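Local coordinates for flagellar brake protein YcgR (Escherichia coli K-12, PDB 5Y6H) that acts as a flagellar brake that slows the motor when bound to c-di-GMP, here represented by its N-terminal domain, the part involved in binding FliG, at residues V19-H24 and L44-D49; A26-R31 and A75-A80; H70-A75 and E83-Q88. One frame throughout, in Å; residues are numbered along the deposited sequence.

Contact 1: residues V19-H24 and L44-D49; sequences VLRDLH and LAITPD
His24 lies against Ile46 and reaches along the strand to the carbonyl of Leu44. CB and CG of His24 both touch CG2 of Ile46, with His24 CG to Ile46 CG2 at 3.7 Å. ND1 stays beside the same methyl. At the opposite edge of the ring from ND1, CD2 and NE2 approach the Leu44 carbonyl. His24 NE2 gives a weak, bent hydrogen bond to Leu44 O at 3.2 Å, with an N-H...O angle of 127°. The ring is carried there by chi1 of 171°, which turns CG anti to the backbone N. With an alanine here, Leu44 O would probably lose this donor and the CG2 methyl of Ile46 the cover of the ring.

The other branch of Ile46 reaches Leu20, one turn earlier in the helix, with CD1 4.1 Å from Leu20 CB. Arg21 bends at chi2 (-102°) and brings NH2 to 3.7 Å from Pro48 CD. Thr47 OG1 accepts from Asp49 N in an ST turn around Pro48. A classic beta bulge pairs Leu44 and Ala45 with Val52 of strand 50-54. Here residues 19-24 of helix 13-26 run roughly antiparallel to residues 44-47 of strand 37-47, while Leu20 also packs on Leu108 and Phe84.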
loop_
_atom_site.group_PDB
_atom_site.type_symbol
_atom_site.label_atom_id
_atom_site.label_comp_id
_atom_site.label_asym_id
_atom_site.label_seq_id
_atom_site.Cartn_x
_atom_site.Cartn_y
_atom_site.Cartn_z
ATOM N N VAL A 19 -4.687 8.450 -7.368
ATOM C CA VAL A 19 -4.142 7.161 -7.782
ATOM C C VAL A 19 -4.619 6.058 -6.846
ATOM O O VAL A 19 -4.949 4.949 -7.286
ATOM C CB VAL A 19 -2.604 7.218 -7.843
ATOM C CG1 VAL A 19 -2.031 5.834 -8.138
ATOM C CG2 VAL A 19 -2.145 8.226 -8.886
ATOM N N LEU A 20 -4.659 6.344 -5.542
ATOM C CA LEU A 20 -5.089 5.341 -4.574
ATOM C C LEU A 20 -6.550 4.967 -4.782
ATOM O O LEU A 20 -6.931 3.802 -4.609
ATOM C CB LEU A 20 -4.859 5.858 -3.154
ATOM C CG LEU A 20 -3.396 6.040 -2.741
ATOM C CD1 LEU A 20 -3.307 6.712 -1.377
ATOM C CD2 LEU A 20 -2.655 4.707 -2.739
ATOM N N ARG A 21 -7.386 5.944 -5.154
ATOM C CA ARG A 21 -8.781 5.645 -5.467
ATOM C C ARG A 21 -8.883 4.687 -6.648
ATOM O O ARG A 21 -9.688 3.748 -6.625
ATOM C CB ARG A 21 -9.553 6.935 -5.765
ATOM C CG ARG A 21 -9.577 7.944 -4.627
ATOM C CD ARG A 21 -10.897 7.927 -3.888
ATOM N NE ARG A 21 -11.049 9.090 -3.018
ATOM C CZ ARG A 21 -11.757 9.083 -1.896
ATOM N NH1 ARG A 21 -12.372 7.971 -1.514
ATOM N NH2 ARG A 21 -11.853 10.181 -1.157
ATOM N N ASP A 22 -8.076 4.911 -7.689
ATOM C CA ASP A 22 -8.069 4.006 -8.836
ATOM C C ASP A 22 -7.563 2.624 -8.442
ATOM O O ASP A 22 -8.079 1.605 -8.923
ATOM C CB ASP A 22 -7.202 4.578 -9.960
ATOM C CG ASP A 22 -7.923 5.625 -10.792
ATOM O OD1 ASP A 22 -9.143 5.817 -10.609
ATOM O OD2 ASP A 22 -7.261 6.257 -11.640
ATOM N N LEU A 23 -6.548 2.574 -7.576
ATOM C CA LEU A 23 -5.999 1.300 -7.115
ATOM C C LEU A 23 -7.034 0.500 -6.335
ATOM O O LEU A 23 -7.165 -0.717 -6.519
ATOM C CB LEU A 23 -4.762 1.560 -6.256
ATOM C CG LEU A 23 -3.942 0.351 -5.805
ATOM C CD1 LEU A 23 -3.490 -0.489 -6.996
ATOM C CD2 LEU A 23 -2.748 0.810 -4.976
ATOM N N HIS A 24 -7.763 1.164 -5.438
ATOM C CA HIS A 24 -8.824 0.495 -4.691
ATOM C C HIS A 24 -9.875 -0.100 -5.625
ATOM O O HIS A 24 -10.315 -1.240 -5.435
ATOM C CB HIS A 24 -9.466 1.482 -3.716
ATOM C CG HIS A 24 -10.699 0.957 -3.057
ATOM N ND1 HIS A 24 -11.957 1.452 -3.327
ATOM C CD2 HIS A 24 -10.867 -0.019 -2.135
ATOM C CE1 HIS A 24 -12.847 0.801 -2.599
ATOM N NE2 HIS A 24 -12.212 -0.096 -1.867
ATOM N N LEU A 44 -8.127 -2.726 0.708
ATOM C CA LEU A 44 -9.513 -3.061 1.019
ATOM C C LEU A 44 -10.401 -1.826 1.079
ATOM O O LEU A 44 -11.570 -1.877 0.680
ATOM C CB LEU A 44 -9.582 -3.808 2.352
ATOM C CG LEU A 44 -8.961 -5.206 2.371
ATOM C CD1 LEU A 44 -9.036 -5.805 3.765
ATOM C CD2 LEU A 44 -9.644 -6.113 1.363
ATOM N N ALA A 45 -9.872 -0.718 1.590
ATOM C CA ALA A 45 -10.672 0.478 1.789
ATOM C C ALA A 45 -9.769 1.699 1.727
ATOM O O ALA A 45 -8.573 1.622 2.027
ATOM C CB ALA A 45 -11.416 0.427 3.127
ATOM N N ILE A 46 -10.357 2.830 1.339
ATOM C CA ILE A 46 -9.614 4.071 1.158
ATOM C C ILE A 46 -10.489 5.246 1.581
ATOM O O ILE A 46 -11.678 5.301 1.246
ATOM C CB ILE A 46 -9.122 4.233 -0.298
ATOM C CG1 ILE A 46 -8.310 5.519 -0.461
ATOM C CG2 ILE A 46 -10.288 4.170 -1.290
ATOM C CD1 ILE A 46 -6.988 5.504 0.291
ATOM N N THR A 47 -9.905 6.166 2.359
ATOM C CA THR A 47 -10.494 7.463 2.674
ATOM C C THR A 47 -9.388 8.504 2.528
ATOM O O THR A 47 -8.218 8.128 2.379
ATOM C CB THR A 47 -11.089 7.499 4.090
ATOM O OG1 THR A 47 -10.044 7.708 5.047
ATOM C CG2 THR A 47 -11.842 6.213 4.421
ATOM N N PRO A 48 -9.693 9.806 2.554
ATOM C CA PRO A 48 -8.608 10.800 2.516
ATOM C C PRO A 48 -7.621 10.669 3.662
ATOM O O PRO A 48 -6.505 11.192 3.560
ATOM C CB PRO A 48 -9.356 12.139 2.574
ATOM C CG PRO A 48 -10.678 11.840 1.968
ATOM C CD PRO A 48 -11.016 10.449 2.433
ATOM N N ASP A 49 -7.983 9.975 4.742
ATOM C CA ASP A 49 -7.140 9.903 5.922
ATOM C C ASP A 49 -6.606 8.509 6.231
ATOM O O ASP A 49 -5.781 8.381 7.143
ATOM C CB ASP A 49 -7.903 10.428 7.146
ATOM C CG ASP A 49 -8.197 11.912 7.057
ATOM O OD1 ASP A 49 -9.258 12.338 7.559
ATOM O OD2 ASP A 49 -7.368 12.651 6.485
#

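Contact 2: residues A26-R31 and A75-A80; sequences AAIPLR and AETQGA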
loop_
_atom_site.group_PDB
_atom_site.type_symbol
_atom_site.label_atom_id
_atom_site.label_comp_id
_atom_site.label_asym_id
_atom_site.label_seq_id
_atom_site.Cartn_x
_atom_site.Cartn_y
_atom_site.Cartn_z
ATOM N N ALA A 26 -9.575 -0.862 -8.895
ATOM C CA ALA A 26 -9.004 -1.916 -9.729
ATOM C C ALA A 26 -8.886 -3.233 -8.973
ATOM O O ALA A 26 -8.991 -4.308 -9.578
ATOM C CB ALA A 26 -7.635 -1.483 -10.255
ATOM N N ALA A 27 -8.660 -3.169 -7.658
ATOM C CA ALA A 27 -8.628 -4.346 -6.789
ATOM C C ALA A 27 -7.587 -5.363 -7.250
ATOM O O ALA A 27 -7.834 -6.571 -7.262
ATOM C CB ALA A 27 -10.010 -4.994 -6.684
ATOM N N ILE A 28 -6.411 -4.877 -7.630
ATOM C CA ILE A 28 -5.316 -5.762 -8.013
ATOM C C ILE A 28 -4.483 -6.085 -6.778
ATOM O O ILE A 28 -4.565 -5.361 -5.771
ATOM C CB ILE A 28 -4.456 -5.137 -9.123
ATOM C CG1 ILE A 28 -3.856 -3.809 -8.666
ATOM C CG2 ILE A 28 -5.264 -4.983 -10.399
ATOM C CD1 ILE A 28 -2.743 -3.313 -9.582
ATOM N N PRO A 29 -3.678 -7.149 -6.796
ATOM C CA PRO A 29 -2.880 -7.480 -5.611
ATOM C C PRO A 29 -1.817 -6.430 -5.335
ATOM O O PRO A 29 -1.306 -5.767 -6.241
ATOM C CB PRO A 29 -2.240 -8.827 -5.973
ATOM C CG PRO A 29 -3.026 -9.349 -7.123
ATOM C CD PRO A 29 -3.524 -8.155 -7.861
ATOM N N LEU A 30 -1.497 -6.279 -4.055
ATOM C CA LEU A 30 -0.392 -5.448 -3.612
ATOM C C LEU A 30 0.725 -6.344 -3.099
ATOM O O LEU A 30 0.482 -7.472 -2.662
ATOM C CB LEU A 30 -0.816 -4.498 -2.485
ATOM C CG LEU A 30 -2.057 -3.618 -2.621
ATOM C CD1 LEU A 30 -2.182 -2.730 -1.393
ATOM C CD2 LEU A 30 -2.024 -2.779 -3.885
ATOM N N ARG A 31 1.951 -5.837 -3.148
ATOM C CA ARG A 31 3.070 -6.452 -2.447
ATOM C C ARG A 31 3.558 -5.495 -1.370
ATOM O O ARG A 31 3.868 -4.335 -1.663
ATOM C CB ARG A 31 4.214 -6.804 -3.401
ATOM C CG ARG A 31 5.469 -7.295 -2.684
ATOM C CD ARG A 31 6.583 -7.631 -3.657
ATOM N NE ARG A 31 6.153 -8.594 -4.666
ATOM C CZ ARG A 31 6.780 -8.794 -5.820
ATOM N NH1 ARG A 31 6.319 -9.692 -6.682
ATOM N NH2 ARG A 31 7.870 -8.098 -6.112
ATOM N N ALA A 75 2.350 -2.347 -6.704
ATOM C CA ALA A 75 1.251 -2.975 -7.423
ATOM C C ALA A 75 1.414 -2.649 -8.899
ATOM O O ALA A 75 1.770 -1.522 -9.251
ATOM C CB ALA A 75 -0.117 -2.494 -6.922
ATOM N N GLU A 76 1.169 -3.632 -9.761
ATOM C CA GLU A 76 1.348 -3.382 -11.183
ATOM C C GLU A 76 0.373 -4.207 -12.009
ATOM O O GLU A 76 0.037 -5.342 -11.660
ATOM C CB GLU A 76 2.784 -3.671 -11.639
ATOM C CG GLU A 76 3.305 -5.050 -11.281
ATOM C CD GLU A 76 4.820 -5.119 -11.346
ATOM O OE1 GLU A 76 5.382 -4.773 -12.405
ATOM O OE2 GLU A 76 5.449 -5.510 -10.339
ATOM N N THR A 77 -0.074 -3.612 -13.115
ATOM C CA THR A 77 -0.883 -4.303 -14.108
ATOM C C THR A 77 -0.714 -3.603 -15.452
ATOM O O THR A 77 -0.637 -2.373 -15.514
ATOM C CB THR A 77 -2.368 -4.357 -13.705
ATOM O OG1 THR A 77 -3.099 -5.126 -14.670
ATOM C CG2 THR A 77 -2.970 -2.959 -13.614
ATOM N N GLN A 78 -0.623 -4.402 -16.517
ATOM C CA GLN A 78 -0.597 -3.898 -17.892
ATOM C C GLN A 78 0.475 -2.826 -18.092
ATOM O O GLN A 78 0.274 -1.842 -18.805
ATOM C CB GLN A 78 -1.976 -3.375 -18.300
ATOM C CG GLN A 78 -3.086 -4.423 -18.231
ATOM C CD GLN A 78 -2.880 -5.578 -19.201
ATOM O OE1 GLN A 78 -2.060 -5.503 -20.122
ATOM N NE2 GLN A 78 -3.628 -6.655 -18.997
ATOM N N GLY A 79 1.628 -3.020 -17.453
ATOM C CA GLY A 79 2.764 -2.138 -17.638
ATOM C C GLY A 79 2.805 -0.912 -16.749
ATOM O O GLY A 79 3.767 -0.136 -16.843
ATOM N N ALA A 80 1.804 -0.705 -15.901
ATOM C CA ALA A 80 1.757 0.433 -14.993
ATOM C C ALA A 80 2.015 -0.048 -13.573
ATOM O O ALA A 80 1.369 -0.994 -13.113
ATOM C CB ALA A 80 0.403 1.141 -15.071
HETATM O O HOH W 1 0.038 -6.163 -8.519
#
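Ile28 lays its CD1 methyl over the start of segment 75-80, where it meets three residues in a row. Ile28 CD1 is 3.8 Å from Ala75 CB. The same methyl lies 3.9 Å from Glu76 N and 4.1 Å from Thr77 CG2. The reach comes from the torsions: chi1 of 60° places CG1 between the backbone N and the carbonyl carbon, and chi2 of 166° extends the branch so that CD1 reaches the strand. The methyl of Thr77, not its hydroxyl, is the part that touches Ile28.

Ala75 CB is the other centre of the contact. Besides Ile28 it meets Leu30 through one branch, with Leu30 CD2 to Ala75 CB at 3.6 Å. The CB of Leu30 itself points away from segment 75-80, and it is the CD2 methyl that returns to it. The carbonyl of Pro29 also comes close, with Pro29 O 3.5 Å from Ala75 CB. The small alanine is thus touched by two aliphatic side chains and a backbone oxygen.

No direct hydrogen bond joins the two segments. A water takes that part: it donates to Pro29 O at 2.7 Å and accepts from Glu76 N at 3.0 Å. It bridges the two backbones just before the direct pairing of Arg31 with Thr74. Farther along, a type I' turn from Thr77 to Ala80 takes strand 71-77 back into strand 80-86, with backbone bonds in both directions between its end residues.

Leu30 bonds through its backbone with Ser41 of strand 37-47, on the other side of strand 30-34. Leu23 of helix 13-26 packs on Ile28, Leu30 and Ala75. The contact therefore sits where the chain passes from that helix into the sheet, next to strand 71-77.

Contact 3: residues H70-A75 and E83-Q88; sequences HITITA and EFTVEQ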
loop_
_atom_site.group_PDB
_atom_site.type_symbol
_atom_site.label_atom_id
_atom_site.label_comp_id
_atom_site.label_asym_id
_atom_site.label_seq_id
_atom_site.Cartn_x
_atom_site.Cartn_y
_atom_site.Cartn_z
ATOM N N HIS A 70 9.776 0.806 8.000
ATOM C CA HIS A 70 9.409 1.318 6.689
ATOM C C HIS A 70 8.885 0.152 5.868
ATOM O O HIS A 70 9.446 -0.945 5.913
ATOM C CB HIS A 70 10.590 1.990 5.980
ATOM C CG HIS A 70 10.933 3.336 6.532
ATOM N ND1 HIS A 70 12.060 3.564 7.293
ATOM C CD2 HIS A 70 10.288 4.523 6.451
ATOM C CE1 HIS A 70 12.100 4.836 7.645
ATOM N NE2 HIS A 70 11.036 5.440 7.148
ATOM N N ILE A 71 7.798 0.390 5.138
ATOM C CA ILE A 71 7.136 -0.640 4.344
ATOM C C ILE A 71 6.912 -0.077 2.949
ATOM O O ILE A 71 6.271 0.970 2.796
ATOM C CB ILE A 71 5.795 -1.083 4.962
ATOM C CG1 ILE A 71 5.990 -1.624 6.383
ATOM C CG2 ILE A 71 5.119 -2.121 4.080
ATOM C CD1 ILE A 71 5.721 -0.604 7.470
ATOM N N THR A 72 7.439 -0.762 1.937
ATOM C CA THR A 72 7.258 -0.377 0.543
ATOM C C THR A 72 6.096 -1.159 -0.054
ATOM O O THR A 72 6.044 -2.389 0.058
ATOM C CB THR A 72 8.532 -0.627 -0.266
ATOM O OG1 THR A 72 9.583 0.208 0.235
ATOM C CG2 THR A 72 8.306 -0.315 -1.739
ATOM N N ILE A 73 5.166 -0.447 -0.684
ATOM C CA ILE A 73 3.967 -1.044 -1.258
ATOM C C ILE A 73 4.044 -0.910 -2.772
ATOM O O ILE A 73 4.251 0.193 -3.293
ATOM C CB ILE A 73 2.698 -0.384 -0.689
ATOM C CG1 ILE A 73 2.690 -0.526 0.839
ATOM C CG2 ILE A 73 1.459 -1.001 -1.311
ATOM C CD1 ILE A 73 1.541 0.146 1.529
ATOM N N THR A 74 3.897 -2.040 -3.477
ATOM C CA THR A 74 3.975 -2.087 -4.933
ATOM C C THR A 74 2.748 -2.779 -5.510
ATOM O O THR A 74 2.188 -3.696 -4.904
ATOM C CB THR A 74 5.239 -2.830 -5.411
ATOM O OG1 THR A 74 5.313 -4.107 -4.764
ATOM C CG2 THR A 74 6.488 -2.017 -5.066
ATOM N N ALA A 75 2.350 -2.347 -6.704
ATOM C CA ALA A 75 1.251 -2.975 -7.423
ATOM C C ALA A 75 1.414 -2.649 -8.899
ATOM O O ALA A 75 1.770 -1.522 -9.251
ATOM C CB ALA A 75 -0.117 -2.494 -6.922
ATOM N N GLU A 83 4.073 2.565 -6.707
ATOM C CA GLU A 83 5.028 2.316 -5.632
ATOM C C GLU A 83 5.015 3.476 -4.648
ATOM O O GLU A 83 5.105 4.638 -5.054
ATOM C CB GLU A 83 6.446 2.105 -6.175
ATOM C CG GLU A 83 7.508 2.019 -5.087
ATOM C CD GLU A 83 8.827 1.463 -5.594
ATOM O OE1 GLU A 83 9.876 2.089 -5.333
ATOM O OE2 GLU A 83 8.817 0.399 -6.248
ATOM N N PHE A 84 4.901 3.162 -3.359
ATOM C CA PHE A 84 5.016 4.174 -2.319
ATOM C C PHE A 84 5.470 3.493 -1.036
ATOM O O PHE A 84 5.443 2.266 -0.917
ATOM C CB PHE A 84 3.706 4.950 -2.122
ATOM C CG PHE A 84 2.522 4.093 -1.742
ATOM C CD1 PHE A 84 2.134 3.977 -0.416
ATOM C CD2 PHE A 84 1.779 3.439 -2.713
ATOM C CE1 PHE A 84 1.035 3.215 -0.063
ATOM C CE2 PHE A 84 0.680 2.667 -2.363
ATOM C CZ PHE A 84 0.310 2.555 -1.037
ATOM N N THR A 85 5.911 4.308 -0.081
ATOM C CA THR A 85 6.428 3.815 1.187
ATOM C C THR A 85 5.679 4.482 2.329
ATOM O O THR A 85 5.415 5.687 2.291
ATOM C CB THR A 85 7.937 4.087 1.316
ATOM O OG1 THR A 85 8.632 3.431 0.249
ATOM C CG2 THR A 85 8.474 3.576 2.645
ATOM N N VAL A 86 5.321 3.687 3.337
ATOM C CA VAL A 86 4.714 4.194 4.559
ATOM C C VAL A 86 5.639 3.870 5.725
ATOM O O VAL A 86 6.468 2.958 5.665
ATOM C CB VAL A 86 3.305 3.614 4.796
ATOM C CG1 VAL A 86 2.366 4.015 3.665
ATOM C CG2 VAL A 86 3.380 2.106 4.923
ATOM N N GLU A 87 5.491 4.638 6.802
ATOM C CA GLU A 87 6.408 4.521 7.928
ATOM C C GLU A 87 5.934 3.547 8.994
ATOM O O GLU A 87 6.755 3.079 9.793
ATOM C CB GLU A 87 6.636 5.894 8.569
ATOM C CG GLU A 87 7.261 6.913 7.629
ATOM C CD GLU A 87 7.696 8.174 8.347
ATOM O OE1 GLU A 87 7.773 8.149 9.594
ATOM O OE2 GLU A 87 7.963 9.187 7.666
ATOM N N GLN A 88 4.644 3.223 9.023
ATOM C CA GLN A 88 4.094 2.418 10.103
ATOM C C GLN A 88 2.766 1.820 9.663
ATOM O O GLN A 88 1.974 2.482 8.985
ATOM C CB GLN A 88 3.912 3.263 11.371
ATOM C CG GLN A 88 3.005 2.659 12.428
ATOM C CD GLN A 88 3.306 3.187 13.817
ATOM O OE1 GLN A 88 4.149 4.071 13.989
ATOM N NE2 GLN A 88 2.618 2.650 14.817
#
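Ile73 and Phe84 form the apolar centre. Ile73 CB stands over one face of the Phe84 ring, 4.0 Å from the ring centroid, in a CH-pi contact displaced toward the rim. Both branches of Ile73 reach the far end of the ring: CD1 touches CE1 of Phe84 at 3.5 Å, and CG2 lies by CZ and CE2. Phe84 has chi1 of 59°, with CG between the backbone N and the carbonyl carbon, and this swings the ring across to Ile73. Next along the same face, Val86 CG2 is 4.0 Å from Ile71 CB. It also meets the CD1 methyl of Ile73.

The backbones between these side chains are joined by four hydrogen bonds. Ile71 and Val86 form one hydrogen-bonded pair, Ile73 and Phe84 the other. The bond from Ile73 N to Phe84 O is short and almost straight, at 2.7 Å and 177°. The peptide oxygens of Ile71, Ile73, Phe84 and Val86 each also receive a CA-H...O contact from the other segment.

The other face of the sheet is polar. Thr72 and Thr85, a non-hydrogen-bonded pair, bring their hydroxyls together in a weak hydrogen bond, OG1 of Thr72 to OG1 of Thr85 at 3.4 Å. Glu83 lies alongside Thr74, its OE2 near the CG2 methyl, and the same oxygen is hydrogen-bonded to the hydroxyl of Tyr4. At the end of the pairing, His70 CD2 lies 4.0 Å from Glu87 CG, and the two side chains point the same way.

This is an antiparallel beta hairpin, strands 71-77 and 80-86, with an apolar and a polar face. Its apolar face meets Leu20 of helix 13-26 and Leu51 and Leu53 of strand 50-54, within the beta-rich PilZN domain.

Helix 13-26 ties the three contacts together. In contact 1 Leu20 and His24 meet strand 37-47. Leu23, on the same helix, packs on contact 2, with CD1 3.7 Å from Ile28 CG1 and 3.9 Å from the shared Ala75 CB. Leu20 also reaches contact 3, with its CD2 3.9 Å from Phe84 CE2. Contacts 2 and 3 share Ala75 and strand 71-77, which pairs with strand 30-34 on one side and strand 80-86 on the other. The centres of the contacts are about 13 to 14 Å apart. All three belong to the N-terminal domain, which is involved in binding FliG; the PilZ domain, able to bind c-di-GMP, is not part of this piece.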